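Similar to phosphinothricin acetyltransferase (PDB 1VHS) probably acetylates phosphinothricin with acetyl-CoA as donor, a reaction that inactivates this antibiotic and herbicide. Local coordinates at residues A[18-23]-A[30-35]; A[68-73]-A[104-109]; A[87-92]-A[96-101]. One frame throughout, in Å; residues are numbered along the deposited sequence. Where two conformers were deposited one is given.

Interaction 1. Residues A[18-23]-A[30-35]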
loop_
_atom_site.group_PDB
_atom_site.type_symbol
_atom_site.label_atom_id
_atom_site.label_comp_id
_atom_site.label_asym_id
_atom_site.label_seq_id
_atom_site.Cartn_x
_atom_site.Cartn_y
_atom_site.Cartn_z
ATOM N N ALA A 18 7.960 -11.100 -2.206
ATOM C CA ALA A 18 8.354 -11.756 -0.969
ATOM C C ALA A 18 7.797 -10.990 0.232
ATOM O O ALA A 18 7.270 -11.592 1.170
ATOM C CB ALA A 18 9.874 -11.840 -0.881
ATOM N N ILE A 19 7.914 -9.664 0.201
ATOM C CA ILE A 19 7.408 -8.830 1.287
ATOM C C ILE A 19 5.892 -9.003 1.364
ATOM O O ILE A 19 5.322 -9.141 2.446
ATOM C CB ILE A 19 7.753 -7.341 1.057
ATOM C CG1 ILE A 19 9.256 -7.133 1.274
ATOM C CG2 ILE A 19 6.917 -6.443 1.988
ATOM C CD1 ILE A 19 9.740 -5.732 0.977
ATOM N N TYR A 20 5.253 -8.998 0.202
ATOM C CA TYR A 20 3.811 -9.175 0.118
ATOM C C TYR A 20 3.424 -10.495 0.792
ATOM O O TYR A 20 2.527 -10.535 1.632
ATOM C CB TYR A 20 3.392 -9.195 -1.349
ATOM C CG TYR A 20 1.908 -9.359 -1.568
ATOM C CD1 TYR A 20 1.038 -8.278 -1.420
ATOM C CD2 TYR A 20 1.375 -10.591 -1.938
ATOM C CE1 TYR A 20 -0.326 -8.420 -1.639
ATOM C CE2 TYR A 20 0.010 -10.748 -2.160
ATOM C CZ TYR A 20 -0.833 -9.657 -2.008
ATOM O OH TYR A 20 -2.179 -9.807 -2.222
ATOM N N ASN A 21 4.115 -11.573 0.428
ATOM C CA ASN A 21 3.829 -12.886 1.003
ATOM C C ASN A 21 4.090 -13.001 2.494
ATOM O O ASN A 21 3.426 -13.776 3.186
ATOM C CB ASN A 21 4.616 -13.980 0.274
ATOM C CG ASN A 21 4.085 -14.246 -1.116
ATOM O OD1 ASN A 21 2.895 -14.073 -1.380
ATOM N ND2 ASN A 21 4.959 -14.689 -2.010
ATOM N N SER A 22 5.052 -12.240 3.003
ATOM C CA SER A 22 5.360 -12.311 4.422
ATOM C C SER A 22 4.204 -11.779 5.266
ATOM O O SER A 22 4.110 -12.085 6.454
ATOM C CB SER A 22 6.636 -11.522 4.733
ATOM O OG SER A 22 6.436 -10.137 4.520
ATOM N N THR A 23 3.322 -10.994 4.650
ATOM C CA THR A 23 2.179 -10.419 5.359
ATOM C C THR A 23 0.904 -11.267 5.278
ATOM O O THR A 23 -0.041 -11.049 6.037
ATOM C CB THR A 23 1.827 -9.018 4.817
ATOM O OG1 THR A 23 1.217 -9.147 3.525
ATOM C CG2 THR A 23 3.078 -8.154 4.698
ATOM N N THR A 30 -3.464 -8.100 3.473
ATOM C CA THR A 30 -3.720 -8.601 2.124
ATOM C C THR A 30 -4.977 -9.451 1.960
ATOM O O THR A 30 -5.480 -10.042 2.918
ATOM C CB THR A 30 -2.517 -9.414 1.601
ATOM O OG1 THR A 30 -2.845 -9.990 0.330
ATOM C CG2 THR A 30 -2.154 -10.519 2.579
ATOM N N ALA A 31 -5.466 -9.511 0.724
ATOM C CA ALA A 31 -6.660 -10.274 0.383
ATOM C C ALA A 31 -6.334 -11.685 -0.098
ATOM O O ALA A 31 -7.186 -12.363 -0.672
ATOM C CB ALA A 31 -7.447 -9.539 -0.683
ATOM N N ASP A 32 -5.098 -12.120 0.124
ATOM C CA ASP A 32 -4.678 -13.461 -0.272
ATOM C C ASP A 32 -4.446 -14.317 0.967
ATOM O O ASP A 32 -3.928 -13.832 1.973
ATOM C CB ASP A 32 -3.386 -13.400 -1.096
ATOM C CG ASP A 32 -3.633 -13.039 -2.548
ATOM O OD1 ASP A 32 -4.258 -13.846 -3.267
ATOM O OD2 ASP A 32 -3.198 -11.947 -2.972
ATOM N N THR A 33 -4.838 -15.586 0.893
ATOM C CA THR A 33 -4.657 -16.508 2.008
ATOM C C THR A 33 -3.491 -17.437 1.683
ATOM O O THR A 33 -2.945 -18.100 2.562
ATOM C CB THR A 33 -5.920 -17.365 2.252
ATOM O OG1 THR A 33 -6.145 -18.222 1.126
ATOM C CG2 THR A 33 -7.136 -16.473 2.454
ATOM N N GLU A 34 -3.118 -17.468 0.407
ATOM C CA GLU A 34 -2.016 -18.298 -0.065
ATOM C C GLU A 34 -0.974 -17.424 -0.756
ATOM O O GLU A 34 -1.315 -16.456 -1.437
ATOM C CB GLU A 34 -2.538 -19.351 -1.048
ATOM C CG GLU A 34 -3.531 -20.335 -0.441
ATOM C CD GLU A 34 -2.901 -21.235 0.609
ATOM O OE1 GLU A 34 -3.634 -22.039 1.220
ATOM O OE2 GLU A 34 -1.672 -21.142 0.822
ATOM N N PRO A 35 0.317 -17.755 -0.593
ATOM C CA PRO A 35 1.367 -16.954 -1.232
ATOM C C PRO A 35 1.254 -16.932 -2.754
ATOM O O PRO A 35 0.842 -17.917 -3.375
ATOM C CB PRO A 35 2.654 -17.621 -0.744
ATOM C CG PRO A 35 2.239 -19.054 -0.537
ATOM C CD PRO A 35 0.893 -18.900 0.133
#

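Interaction 2. Residues A[68-73]-A[104-109]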
loop_
_atom_site.group_PDB
_atom_site.type_symbol
_atom_site.label_atom_id
_atom_site.label_comp_id
_atom_site.label_asym_id
_atom_site.label_seq_id
_atom_site.Cartn_x
_atom_site.Cartn_y
_atom_site.Cartn_z
ATOM N N ILE A 68 5.926 1.114 -1.495
ATOM C CA ILE A 68 4.762 1.997 -1.563
ATOM C C ILE A 68 4.290 1.996 -3.008
ATOM O O ILE A 68 5.059 2.290 -3.924
ATOM C CB ILE A 68 5.118 3.447 -1.195
ATOM C CG1 ILE A 68 5.800 3.509 0.169
ATOM C CG2 ILE A 68 3.852 4.300 -1.170
ATOM C CD1 ILE A 68 6.304 4.906 0.509
ATOM N N SER A 69 3.022 1.671 -3.211
ATOM C CA SER A 69 2.463 1.615 -4.550
ATOM C C SER A 69 1.330 2.613 -4.714
ATOM O O SER A 69 0.454 2.697 -3.854
ATOM C CB SER A 69 1.931 0.199 -4.826
ATOM O OG SER A 69 1.133 0.155 -5.999
ATOM N N PHE A 70 1.366 3.387 -5.799
ATOM C CA PHE A 70 0.283 4.320 -6.096
ATOM C C PHE A 70 -0.456 3.654 -7.251
ATOM O O PHE A 70 0.159 3.227 -8.227
ATOM C CB PHE A 70 0.802 5.688 -6.532
ATOM C CG PHE A 70 1.387 6.496 -5.412
ATOM C CD1 PHE A 70 2.746 6.430 -5.123
ATOM C CD2 PHE A 70 0.569 7.295 -4.623
ATOM C CE1 PHE A 70 3.284 7.152 -4.054
ATOM C CE2 PHE A 70 1.094 8.022 -3.549
ATOM C CZ PHE A 70 2.454 7.949 -3.266
ATOM N N GLU A 71 -1.771 3.541 -7.134
ATOM C CA GLU A 71 -2.548 2.894 -8.183
ATOM C C GLU A 71 -3.759 3.715 -8.562
ATOM O O GLU A 71 -4.264 4.498 -7.758
ATOM C CB GLU A 71 -2.966 1.500 -7.718
ATOM C CG GLU A 71 -1.782 0.551 -7.562
ATOM C CD GLU A 71 -2.126 -0.707 -6.797
ATOM O OE1 GLU A 71 -3.156 -1.338 -7.118
ATOM O OE2 GLU A 71 -1.359 -1.069 -5.877
ATOM N N THR A 72 -4.210 3.549 -9.801
ATOM C CA THR A 72 -5.375 4.277 -10.287
ATOM C C THR A 72 -6.613 3.773 -9.568
ATOM O O THR A 72 -6.666 2.615 -9.145
ATOM C CB THR A 72 -5.584 4.060 -11.795
ATOM O OG1 THR A 72 -5.816 2.669 -12.048
ATOM C CG2 THR A 72 -4.367 4.511 -12.569
ATOM N N PHE A 73 -7.605 4.642 -9.418
ATOM C CA PHE A 73 -8.847 4.245 -8.767
ATOM C C PHE A 73 -9.733 3.610 -9.829
ATOM O O PHE A 73 -10.232 2.498 -9.658
ATOM C CB PHE A 73 -9.558 5.459 -8.166
ATOM C CG PHE A 73 -10.934 5.152 -7.649
ATOM C CD1 PHE A 73 -11.110 4.302 -6.563
ATOM C CD2 PHE A 73 -12.057 5.689 -8.271
ATOM C CE1 PHE A 73 -12.392 3.989 -6.103
ATOM C CE2 PHE A 73 -13.340 5.385 -7.821
ATOM C CZ PHE A 73 -13.508 4.532 -6.734
ATOM N N GLN A 104 4.492 9.134 5.581
ATOM C CA GLN A 104 4.932 10.518 5.461
ATOM C C GLN A 104 5.545 10.753 4.081
ATOM O O GLN A 104 5.249 11.751 3.431
ATOM C CB GLN A 104 5.942 10.851 6.563
ATOM C CG GLN A 104 6.555 12.240 6.448
ATOM C CD GLN A 104 7.579 12.512 7.535
ATOM O OE1 GLN A 104 7.236 12.618 8.714
ATOM N NE2 GLN A 104 8.847 12.615 7.144
ATOM N N GLU A 105 6.387 9.824 3.629
ATOM C CA GLU A 105 7.009 9.950 2.312
ATOM C C GLU A 105 5.965 9.853 1.202
ATOM O O GLU A 105 6.025 10.588 0.222
ATOM C CB GLU A 105 8.074 8.870 2.116
ATOM C CG GLU A 105 9.321 9.085 2.959
ATOM C CD GLU A 105 9.730 10.554 3.020
ATOM O OE1 GLU A 105 10.041 11.136 1.961
ATOM O OE2 GLU A 105 9.728 11.132 4.129
ATOM N N ALA A 106 5.012 8.942 1.354
ATOM C CA ALA A 106 3.965 8.795 0.352
ATOM C C ALA A 106 3.225 10.124 0.208
ATOM O O ALA A 106 2.939 10.574 -0.905
ATOM C CB ALA A 106 2.988 7.682 0.762
ATOM N N LEU A 107 2.937 10.759 1.341
ATOM C CA LEU A 107 2.222 12.030 1.351
ATOM C C LEU A 107 3.027 13.201 0.793
ATOM O O LEU A 107 2.458 14.152 0.260
ATOM C CB LEU A 107 1.731 12.347 2.771
ATOM C CG LEU A 107 0.573 11.464 3.265
ATOM C CD1 LEU A 107 0.350 11.670 4.763
ATOM C CD2 LEU A 107 -0.686 11.801 2.484
ATOM N N ARG A 108 4.346 13.140 0.919
ATOM C CA ARG A 108 5.195 14.192 0.376
ATOM C C ARG A 108 5.187 14.050 -1.142
ATOM O O ARG A 108 5.109 15.033 -1.881
ATOM C CB ARG A 108 6.632 14.040 0.896
ATOM C CG ARG A 108 7.641 14.961 0.214
ATOM C CD ARG A 108 9.062 14.752 0.745
ATOM N NE ARG A 108 9.617 13.441 0.406
ATOM C CZ ARG A 108 10.036 13.086 -0.806
ATOM N NH1 ARG A 108 10.526 11.870 -1.010
ATOM N NH2 ARG A 108 9.970 13.942 -1.817
ATOM N N ILE A 109 5.251 12.807 -1.595
ATOM C CA ILE A 109 5.283 12.495 -3.015
ATOM C C ILE A 109 3.973 12.712 -3.768
ATOM O O ILE A 109 3.966 13.297 -4.847
ATOM C CB ILE A 109 5.744 11.034 -3.214
ATOM C CG1 ILE A 109 7.228 10.915 -2.856
ATOM C CG2 ILE A 109 5.463 10.569 -4.638
ATOM C CD1 ILE A 109 7.768 9.489 -2.933
#

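Interaction 3. Residues A[87-92]-A[96-101]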
loop_
_atom_site.group_PDB
_atom_site.type_symbol
_atom_site.label_atom_id
_atom_site.label_comp_id
_atom_site.label_asym_id
_atom_site.label_seq_id
_atom_site.Cartn_x
_atom_site.Cartn_y
_atom_site.Cartn_z
ATOM N N ILE A 87 0.785 0.303 1.120
ATOM C CA ILE A 87 2.081 0.197 1.762
ATOM C C ILE A 87 2.263 -1.164 2.423
ATOM O O ILE A 87 1.454 -1.571 3.258
ATOM C CB ILE A 87 2.245 1.300 2.830
ATOM C CG1 ILE A 87 2.093 2.673 2.172
ATOM C CG2 ILE A 87 3.602 1.169 3.525
ATOM C CD1 ILE A 87 2.124 3.845 3.142
ATOM N N TYR A 88 3.323 -1.870 2.037
ATOM C CA TYR A 88 3.623 -3.176 2.613
ATOM C C TYR A 88 5.019 -3.150 3.212
ATOM O O TYR A 88 5.958 -2.619 2.615
ATOM C CB TYR A 88 3.534 -4.283 1.560
ATOM C CG TYR A 88 2.112 -4.621 1.176
ATOM C CD1 TYR A 88 1.400 -3.821 0.287
ATOM C CD2 TYR A 88 1.466 -5.730 1.731
ATOM C CE1 TYR A 88 0.074 -4.114 -0.046
ATOM C CE2 TYR A 88 0.138 -6.030 1.406
ATOM C CZ TYR A 88 -0.548 -5.218 0.519
ATOM O OH TYR A 88 -1.857 -5.499 0.198
ATOM N N ILE A 89 5.142 -3.724 4.401
ATOM C CA ILE A 89 6.412 -3.765 5.112
ATOM C C ILE A 89 6.793 -5.215 5.384
ATOM O O ILE A 89 5.939 -6.033 5.728
ATOM C CB ILE A 89 6.297 -3.022 6.455
ATOM C CG1 ILE A 89 5.722 -1.623 6.221
ATOM C CG2 ILE A 89 7.664 -2.934 7.128
ATOM C CD1 ILE A 89 5.403 -0.865 7.496
ATOM N N ASP A 90 8.072 -5.536 5.218
ATOM C CA ASP A 90 8.534 -6.894 5.475
ATOM C C ASP A 90 8.104 -7.249 6.894
ATOM O O ASP A 90 8.422 -6.533 7.845
ATOM C CB ASP A 90 10.059 -6.974 5.337
ATOM C CG ASP A 90 10.592 -8.385 5.520
ATOM O OD1 ASP A 90 11.770 -8.623 5.178
ATOM O OD2 ASP A 90 9.846 -9.254 6.011
ATOM N N GLU A 91 7.367 -8.346 7.029
ATOM C CA GLU A 91 6.879 -8.776 8.334
ATOM C C GLU A 91 7.975 -8.764 9.395
ATOM O O GLU A 91 7.701 -8.544 10.574
ATOM C CB GLU A 91 6.274 -10.179 8.237
ATOM C CG GLU A 91 5.585 -10.636 9.513
ATOM C CD GLU A 91 4.429 -9.732 9.904
ATOM O OE1 GLU A 91 3.444 -9.658 9.137
ATOM O OE2 GLU A 91 4.506 -9.094 10.975
ATOM N N ALA A 92 9.214 -8.991 8.970
ATOM C CA ALA A 92 10.346 -9.013 9.889
ATOM C C ALA A 92 10.718 -7.623 10.396
ATOM O O ALA A 92 11.497 -7.487 11.340
ATOM C CB ALA A 92 11.549 -9.657 9.215
ATOM N N LYS A 96 8.738 -1.086 14.236
ATOM C CA LYS A 96 9.983 -0.328 14.215
ATOM C C LYS A 96 9.749 1.113 13.771
ATOM O O LYS A 96 10.689 1.903 13.680
ATOM C CB LYS A 96 10.989 -1.006 13.292
ATOM N N GLY A 97 8.494 1.451 13.495
ATOM C CA GLY A 97 8.171 2.800 13.065
ATOM C C GLY A 97 8.305 3.001 11.568
ATOM O O GLY A 97 8.321 4.133 11.084
ATOM N N VAL A 98 8.404 1.900 10.830
ATOM C CA VAL A 98 8.533 1.969 9.378
ATOM C C VAL A 98 7.271 2.562 8.744
ATOM O O VAL A 98 7.353 3.401 7.846
ATOM C CB VAL A 98 8.788 0.568 8.776
ATOM C CG1 VAL A 98 8.823 0.647 7.263
ATOM C CG2 VAL A 98 10.104 0.011 9.299
ATOM N N GLY A 99 6.108 2.128 9.227
ATOM C CA GLY A 99 4.847 2.620 8.693
ATOM C C GLY A 99 4.722 4.132 8.683
ATOM O O GLY A 99 4.325 4.726 7.677
ATOM N N SER A 100 5.052 4.759 9.807
ATOM C CA SER A 100 4.975 6.209 9.930
ATOM C C SER A 100 5.842 6.912 8.894
ATOM O O SER A 100 5.404 7.859 8.240
ATOM C CB SER A 100 5.413 6.637 11.334
ATOM O OG SER A 100 5.555 8.040 11.411
ATOM N N TYR A 101 7.077 6.446 8.750
ATOM C CA TYR A 101 7.990 7.045 7.792
ATOM C C TYR A 101 7.489 6.883 6.361
ATOM O O TYR A 101 7.500 7.833 5.582
ATOM C CB TYR A 101 9.378 6.416 7.915
ATOM C CG TYR A 101 10.373 7.016 6.954
ATOM C CD1 TYR A 101 10.837 8.320 7.128
ATOM C CD2 TYR A 101 10.821 6.299 5.849
ATOM C CE1 TYR A 101 11.720 8.895 6.220
ATOM C CE2 TYR A 101 11.705 6.864 4.933
ATOM C CZ TYR A 101 12.149 8.162 5.126
ATOM O OH TYR A 101 13.018 8.728 4.222
#

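Interaction 1. Residues A[18-23]-A[30-35]
Y20 reaches from helix 13-24 into the loop that follows it, and the loop receives the phenol oxygen with two side chains. The hydroxyl of T30 donates to it (T30 OG1 to Y20 OH, 2.6 Å), and Y20 OH in turn donates to D32 OD2 at a very short 2.5 Å. D32 OD2 sits at the ring's edge, near its plane, with the carboxylate turned 75° from the ring. The circuit closes within the loop: the backbone N of D32 donates to T30 OG1 at 3.1 Å, an ST turn. The T30 torsion that sets OG1 opposite the backbone N (chi1 175°) points the hydroxyl at the phenol.

Van der Waals contacts complete the join. T30 CG2 lies 3.8 Å from T23 OG1, a hydroxyl that itself bonds back to Y20 O at 2.7 Å. Farther along the loop, P35 crosses N21, and P35 CA is 3.3 Å from N21 OD1; the main polar partner of that oxygen is the backbone N of V36.

Around the Y20 ring, R41 makes a cation-pi contact and Y88, of the predicted acetyl-CoA site, meets it ring to ring. With T30 and D32 both bonded to its oxygen, the phenol is fixed in position and in hydroxyl direction, and the D32 carboxylate may polarise the O-H. Within the two segments both hydrogen bonds converge on the phenol oxygen, while N21 makes a second tie to the loop at V36.

Interaction 2. Residues A[68-73]-A[104-109]
F70 lays the rim of its ring against A106, one turn before the end of helix 98-109. F70 CZ comes 3.6 Å from A106 O, which lies at the ring's edge, near its plane, so that the slightly positive C-H rim faces the oxygen. F70 CZ is also 4.1 Å from A106 CB. Beside it, F70 CE1 touches I109 CG2 at 4.1 Å, approaching at a slant.

The A106 methyl also meets I68, with I68 CG2 4.0 Å from A106 CB. In I68 that branch stands opposite the backbone N (chi1 -54° for CG1), which brings it down onto the helix. I68 and F70, two residues apart on strand 64-72, send their side chains to the same side of the sheet, and the A106 methyl rests against both. The strand and helix axes lie 10.0 Å apart, 38° from parallel.

Here the helix after strand 82-89 covers one face of the mixed GNAT sheet; Y55 of the adjacent strand 54-58 and L5 of strand 4-7 beyond it extend the apolar layer. No hydrogen bond crosses the contact, so dispersion and the exclusion of water hold it, F70 adding at most a weak electrostatic pull on A106 O.

Interaction 3. Residues A[87-92]-A[96-101]
The first torsion of I89 sets CG1 beside the backbone N and opposite the carbonyl carbon (chi1 -52°), and an extended second torsion carries CD1 outward to the start of helix 98-109. On the other side, V98 holds CG1 opposite its own backbone N (chi1 176°), which turns that methyl group toward the strand. The two branched side chains slide past each other in opposite directions. V98 CG1 fits against the isoleucine, 3.7 Å from I89 CD1 and 3.8 Å from I89 CG2, so both branches of I89 are engaged by one methyl. Going beyond the valine, I89 CD1 rests on the backbone of G99 in the first turn of the helix, 3.5 Å from G99 N and 3.7 Å from G99 CA.

G97, at the N-cap position, has a positive phi of 87°, a conformation readily taken by glycine. Just past the end of the strand, D90 OD2 accepts from the backbone N of A92 at 3.0 Å through a nearly straight hydrogen bond, an Asx turn, the N-H arriving from above the carboxylate plane.

The spacing G97-V98-G99 matches the Gly-x-Gly/Ala part of the GNAT acetyl-CoA signature, in which the amides at the helix start bind the pyrophosphate of the cofactor. Residues 87-89 and 96-100 are all predicted to bind acetyl-CoA, so the contact lies within the predicted cofactor site, I89 meeting the start of its helix.

Strand 82-89 and helix 98-109 open a beta-alpha-beta unit completed by strand 117-123. I87 and I89 carry the packing on to L102 along the helix, L3 touches V98, and Y88 turns instead to W67 of strand 64-72 and to helix 13-24.

In the fold
Along the chain interaction 1 comes first; interaction 2 then spans a longer excursion, from strand 64-72 to helix 98-109, within which interaction 3 lies. Interactions 2 and 3 share that helix and reach adjacent strands of one mixed sheet, with centres 14 Å apart and I68 packing on I87. Interaction 1, centred about 15 Å from interaction 3, joins it through S22 OG and E91 N, a probable hydrogen bond, and through I19 beside D90. Interactions 1 and 2, 20 Å apart between centres, lie on opposite sides of the chain's centre. Interactions 2 and 3 seat helix 98-109 on the sheet, interaction 3 at its predicted cofactor-binding start, while interaction 1 holds the loop after helix 13-24 near Y88 of the same predicted site.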